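PDB 4XHF: Na-translocating NADH-quinone reductase subunit C NqrC from Shewanella oneidensis, which binds flavin mononucleotide through an FMN-binding domain, here as a soluble fragment of subunit C of a multi-subunit membrane complex. Local coordinates for residues T102-D106 against F233-E238; S131-P135 against F240-F244. One frame throughout, in Å; residues are numbered along the deposited sequence.

Contact 1 of 2, residues T102-D106 against F233-E238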
loop_
_atom_site.group_PDB
_atom_site.type_symbol
_atom_site.label_atom_id
_atom_site.label_comp_id
_atom_site.label_asym_id
_atom_site.label_seq_id
_atom_site.Cartn_x
_atom_site.Cartn_y
_atom_site.Cartn_z
ATOM N N THR A 102 16.123 -1.726 11.982
ATOM C CA THR A 102 15.063 -1.976 12.950
ATOM C C THR A 102 14.313 -0.680 13.243
ATOM O O THR A 102 14.934 0.321 13.604
ATOM C CB THR A 102 15.630 -2.548 14.259
ATOM O OG1 THR A 102 16.361 -3.746 13.977
ATOM C CG2 THR A 102 14.518 -2.860 15.252
ATOM N N PRO A 103 12.975 -0.687 13.088
ATOM C CA PRO A 103 12.229 0.551 13.346
ATOM C C PRO A 103 12.336 1.003 14.798
ATOM O O PRO A 103 12.495 0.164 15.684
ATOM C CB PRO A 103 10.779 0.175 13.006
ATOM C CG PRO A 103 10.863 -1.072 12.206
ATOM C CD PRO A 103 12.084 -1.785 12.672
ATOM N N LYS A 104 12.247 2.307 15.038
ATOM C CA LYS A 104 12.232 2.820 16.402
ATOM C C LYS A 104 10.901 2.487 17.060
ATOM O O LYS A 104 10.861 1.882 18.125
ATOM C CB LYS A 104 12.466 4.330 16.430
ATOM C CG LYS A 104 12.582 4.896 17.841
ATOM C CD LYS A 104 11.901 6.249 17.969
ATOM C CE LYS A 104 11.939 6.756 19.401
ATOM N NZ LYS A 104 11.282 5.814 20.351
ATOM N N LYS A 105 9.813 2.903 16.420
ATOM C CA LYS A 105 8.465 2.595 16.887
ATOM C C LYS A 105 7.821 1.588 15.942
ATOM O O LYS A 105 7.190 1.961 14.954
ATOM C CB LYS A 105 7.625 3.869 16.984
ATOM C CG LYS A 105 8.075 4.812 18.093
ATOM C CD LYS A 105 7.516 6.215 17.908
ATOM C CE LYS A 105 7.745 7.084 19.138
ATOM N NZ LYS A 105 6.570 7.077 20.055
ATOM N N ASP A 106 8.002 0.309 16.250
ATOM C CA ASP A 106 7.540 -0.769 15.384
ATOM C C ASP A 106 6.045 -1.041 15.571
ATOM O O ASP A 106 5.649 -2.090 16.079
ATOM C CB ASP A 106 8.351 -2.038 15.657
ATOM C CG ASP A 106 8.135 -3.108 14.608
ATOM O OD1 ASP A 106 7.605 -2.785 13.524
ATOM O OD2 ASP A 106 8.507 -4.274 14.862
ATOM N N PHE A 233 1.880 3.023 10.538
ATOM C CA PHE A 233 3.334 2.982 10.447
ATOM C C PHE A 233 3.835 3.465 9.096
ATOM O O PHE A 233 4.745 4.288 9.018
ATOM C CB PHE A 233 3.864 1.567 10.684
ATOM C CG PHE A 233 5.347 1.445 10.465
ATOM C CD1 PHE A 233 6.236 1.792 11.470
ATOM C CD2 PHE A 233 5.854 1.014 9.249
ATOM C CE1 PHE A 233 7.599 1.697 11.271
ATOM C CE2 PHE A 233 7.219 0.919 9.046
ATOM C CZ PHE A 233 8.092 1.260 10.059
ATOM N N TRP A 234 3.246 2.937 8.030
ATOM C CA TRP A 234 3.769 3.164 6.690
ATOM C C TRP A 234 3.433 4.544 6.148
ATOM O O TRP A 234 4.055 5.001 5.192
ATOM C CB TRP A 234 3.264 2.077 5.747
ATOM C CG TRP A 234 4.069 0.832 5.897
ATOM C CD1 TRP A 234 3.682 -0.336 6.483
ATOM C CD2 TRP A 234 5.425 0.647 5.483
ATOM N NE1 TRP A 234 4.712 -1.245 6.448
ATOM C CE2 TRP A 234 5.793 -0.665 5.839
ATOM C CE3 TRP A 234 6.362 1.462 4.841
ATOM C CZ2 TRP A 234 7.059 -1.181 5.572
ATOM C CZ3 TRP A 234 7.615 0.948 4.575
ATOM C CH2 TRP A 234 7.953 -0.361 4.941
ATOM N N PHE A 235 2.460 5.209 6.762
ATOM C CA PHE A 235 2.201 6.615 6.468
ATOM C C PHE A 235 2.751 7.497 7.588
ATOM O O PHE A 235 2.492 8.702 7.634
ATOM C CB PHE A 235 0.704 6.853 6.263
ATOM C CG PHE A 235 0.181 6.276 4.983
ATOM C CD1 PHE A 235 0.445 6.893 3.771
ATOM C CD2 PHE A 235 -0.558 5.108 4.988
ATOM C CE1 PHE A 235 -0.029 6.360 2.591
ATOM C CE2 PHE A 235 -1.033 4.569 3.812
ATOM C CZ PHE A 235 -0.769 5.194 2.611
ATOM N N GLY A 236 3.527 6.885 8.479
ATOM C CA GLY A 236 4.138 7.588 9.591
ATOM C C GLY A 236 5.556 8.021 9.277
ATOM O O GLY A 236 6.027 7.865 8.151
ATOM N N VAL A 237 6.244 8.546 10.286
ATOM C CA VAL A 237 7.557 9.151 10.097
ATOM C C VAL A 237 8.610 8.143 9.647
ATOM O O VAL A 237 9.590 8.514 9.002
ATOM C CB VAL A 237 8.034 9.839 11.391
ATOM C CG1 VAL A 237 7.039 10.911 11.812
ATOM C CG2 VAL A 237 8.220 8.826 12.510
ATOM N N GLU A 238 8.408 6.872 9.984
ATOM C CA GLU A 238 9.332 5.819 9.572
ATOM C C GLU A 238 8.850 5.138 8.289
ATOM O O GLU A 238 9.428 4.144 7.852
ATOM C CB GLU A 238 9.507 4.787 10.694
ATOM C CG GLU A 238 9.991 5.397 12.009
ATOM C CD GLU A 238 10.502 4.368 13.003
ATOM O OE1 GLU A 238 11.641 3.885 12.832
ATOM O OE2 GLU A 238 9.769 4.052 13.963
HETATM O O HOH W 1 7.204 4.412 13.535
#
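P103 opens the contact on its apolar side: its CB lies 3.9 Å from CE1 of F233, approaching the ring obliquely, while CA sits close to OE1 of E238. The next two residues present their backbone. The amide of K104 donates to E238 OE1 (N to OE1 2.8 Å, 164° at the hydrogen), and that of K105 donates to E238 OE2 (N to OE2 2.7 Å, 163°). Two successive peptide N-H groups therefore grip one carboxylate, each oxygen using the syn lone pair that faces its twin. E238 gets there from the loop that follows helix 221-234: CG is anti to the carbonyl carbon (chi1 -57°), and the chain then runs out extended to the turn. The side chains of both lysines lead off to the surface, and K104 NZ stays 6.8 Å from E238 OE2, so no salt bridge forms. K105 O meets the F233 ring at its edge, 3.6 Å from CD1. It also accepts from a water whose oxygen lies 2.6 Å from E238 OE2, to which the water donates its other hydrogen, bridging two acceptors that cannot bond each other. D106 turns back into its own loop, where OD1 takes the amide of I110 and OD2 that of K111; E238 O accepts from R113 NH1. The contact thus fastens the loop after strand 100-101 to the last turn of helix 221-234 (F233) and the link that follows it (E238). With two amides and a water all donating to it, the E238 carboxylate is probably ionised, and its rotation is fixed by a bond at either oxygen.

Contact 2 of 2, residues S131-P135 against F240-F244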
loop_
_atom_site.group_PDB
_atom_site.type_symbol
_atom_site.label_atom_id
_atom_site.label_comp_id
_atom_site.label_asym_id
_atom_site.label_seq_id
_atom_site.Cartn_x
_atom_site.Cartn_y
_atom_site.Cartn_z
ATOM N N SER A 131 -2.578 9.294 -8.906
ATOM C CA SER A 131 -2.367 8.791 -7.559
ATOM C C SER A 131 -0.955 8.251 -7.415
ATOM O O SER A 131 -0.237 8.085 -8.401
ATOM C CB SER A 131 -3.386 7.696 -7.218
ATOM O OG SER A 131 -3.180 6.535 -8.003
ATOM N N VAL A 132 -0.560 7.995 -6.174
ATOM C CA VAL A 132 0.685 7.302 -5.889
ATOM C C VAL A 132 0.347 6.048 -5.095
ATOM O O VAL A 132 -0.259 6.123 -4.026
ATOM C CB VAL A 132 1.679 8.183 -5.104
ATOM C CG1 VAL A 132 3.003 7.453 -4.907
ATOM C CG2 VAL A 132 1.911 9.503 -5.828
ATOM N N VAL A 133 0.713 4.894 -5.643
ATOM C CA VAL A 133 0.449 3.618 -4.996
ATOM C C VAL A 133 1.692 3.169 -4.239
ATOM O O VAL A 133 2.778 3.076 -4.816
ATOM C CB VAL A 133 0.039 2.540 -6.016
ATOM C CG1 VAL A 133 -0.425 1.280 -5.301
ATOM C CG2 VAL A 133 -1.058 3.067 -6.937
ATOM N N VAL A 134 1.523 2.898 -2.947
ATOM C CA VAL A 134 2.629 2.468 -2.098
ATOM C C VAL A 134 2.307 1.143 -1.414
ATOM O O VAL A 134 1.152 0.874 -1.085
ATOM C CB VAL A 134 2.964 3.523 -1.020
ATOM C CG1 VAL A 134 3.324 4.842 -1.667
ATOM C CG2 VAL A 134 1.800 3.706 -0.051
ATOM N N PRO A 135 3.332 0.306 -1.197
ATOM C CA PRO A 135 3.138 -0.948 -0.469
ATOM C C PRO A 135 3.043 -0.725 1.034
ATOM O O PRO A 135 3.741 0.131 1.577
ATOM C CB PRO A 135 4.390 -1.750 -0.820
ATOM C CG PRO A 135 5.432 -0.711 -1.042
ATOM C CD PRO A 135 4.715 0.444 -1.682
ATOM N N PHE A 240 6.388 6.443 4.594
ATOM C CA PHE A 240 6.481 7.206 3.354
ATOM C C PHE A 240 6.302 8.709 3.549
ATOM O O PHE A 240 6.153 9.445 2.576
ATOM C CB PHE A 240 5.440 6.696 2.354
ATOM C CG PHE A 240 5.746 5.334 1.804
ATOM C CD1 PHE A 240 6.743 5.164 0.859
ATOM C CD2 PHE A 240 5.039 4.225 2.233
ATOM C CE1 PHE A 240 7.029 3.912 0.353
ATOM C CE2 PHE A 240 5.320 2.971 1.731
ATOM C CZ PHE A 240 6.317 2.814 0.788
ATOM N N GLN A 241 6.327 9.172 4.794
ATOM C CA GLN A 241 6.035 10.575 5.068
ATOM C C GLN A 241 7.099 11.496 4.478
ATOM O O GLN A 241 6.772 12.520 3.878
ATOM C CB GLN A 241 5.907 10.818 6.572
ATOM C CG GLN A 241 4.664 11.604 6.958
ATOM C CD GLN A 241 4.469 11.682 8.457
ATOM O OE1 GLN A 241 3.564 11.056 9.012
ATOM N NE2 GLN A 241 5.319 12.453 9.125
ATOM N N THR A 242 8.366 11.131 4.646
ATOM C CA THR A 242 9.462 11.899 4.064
ATOM C C THR A 242 9.306 11.969 2.552
ATOM O O THR A 242 9.418 13.037 1.957
ATOM C CB THR A 242 10.836 11.287 4.408
ATOM O OG1 THR A 242 11.084 11.414 5.812
ATOM C CG2 THR A 242 11.961 11.985 3.638
ATOM N N PHE A 243 9.044 10.818 1.941
ATOM C CA PHE A 243 8.871 10.728 0.497
ATOM C C PHE A 243 7.752 11.638 0.002
ATOM O O PHE A 243 7.903 12.320 -1.010
ATOM C CB PHE A 243 8.591 9.281 0.093
ATOM C CG PHE A 243 8.154 9.121 -1.333
ATOM C CD1 PHE A 243 8.980 9.510 -2.373
ATOM C CD2 PHE A 243 6.921 8.572 -1.635
ATOM C CE1 PHE A 243 8.577 9.361 -3.688
ATOM C CE2 PHE A 243 6.516 8.419 -2.946
ATOM C CZ PHE A 243 7.347 8.812 -3.973
ATOM N N PHE A 244 6.630 11.650 0.716
ATOM C CA PHE A 244 5.507 12.496 0.333
ATOM C C PHE A 244 5.850 13.974 0.508
ATOM O O PHE A 244 5.513 14.798 -0.343
ATOM C CB PHE A 244 4.259 12.148 1.150
ATOM C CG PHE A 244 3.608 10.847 0.757
ATOM C CD1 PHE A 244 3.811 10.287 -0.497
ATOM C CD2 PHE A 244 2.782 10.187 1.647
ATOM C CE1 PHE A 244 3.209 9.094 -0.848
ATOM C CE2 PHE A 244 2.176 8.996 1.300
ATOM C CZ PHE A 244 2.390 8.448 0.052
#
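The amide of F244 donates to F240 O (N to O 2.9 Å), the first-turn bond of helix 241-249, which packs through three phenylalanines onto a face of the antiparallel sheet. F240 is the N-cap residue of that helix. On strand 129-139, V132 and V134 point at the helix, whereas V133 between them faces away to the other side of the sheet, against Y148 and A150.

On the strand side V134 makes the broadest contact. Its CB stands over one face of the F240 ring in a CH-pi contact, 3.9 Å from the ring centroid and 19° off the normal, with CG2 beyond the rim, 4.0 Å from CD2 and CE2 of F240. Its other methyl, CG1, lies anti to the carbonyl carbon (chi1 -59°) and reaches obliquely to CZ of F244, 4.1 Å away. Two residues earlier in the strand, CG1 of V132 meets two rings edge-on, 4.1 Å from CE2 of F243 and 4.4 Å from CE1 of F244.

All six touching residues are buried, and neighbouring strands complete the core: I72 lies against F240 and F243, A117 and V119 against F240, and V151 against F244, whose ring also stacks with F155. P135 ends the strand segment beside F240: its CD comes within 3.8 Å of F240 CZ, and its O lies at the ring edge, near the plane, 3.3 Å from F240 CE2.

How the contacts relate
Contacts 1 and 2 have centres about 14 Å apart and share the short link between helices 221-234 and 241-249. In contact 1 that link is tied to a surface loop by polar bonds; in contact 2 the second helix sinks onto the sheet through apolar side chains. The two touch directly: W234 O and F240 N, 2.8 Å apart, probably form a hydrogen bond across the link, and F235 CE1 packs 3.7 Å from F244 CE2, with F235 also resting on V134. Helix 221-234 starts at T221, M222 and T223, which line the flavin mononucleotide pocket, so the second segments of both contacts follow that pocket-lining helix start in the chain.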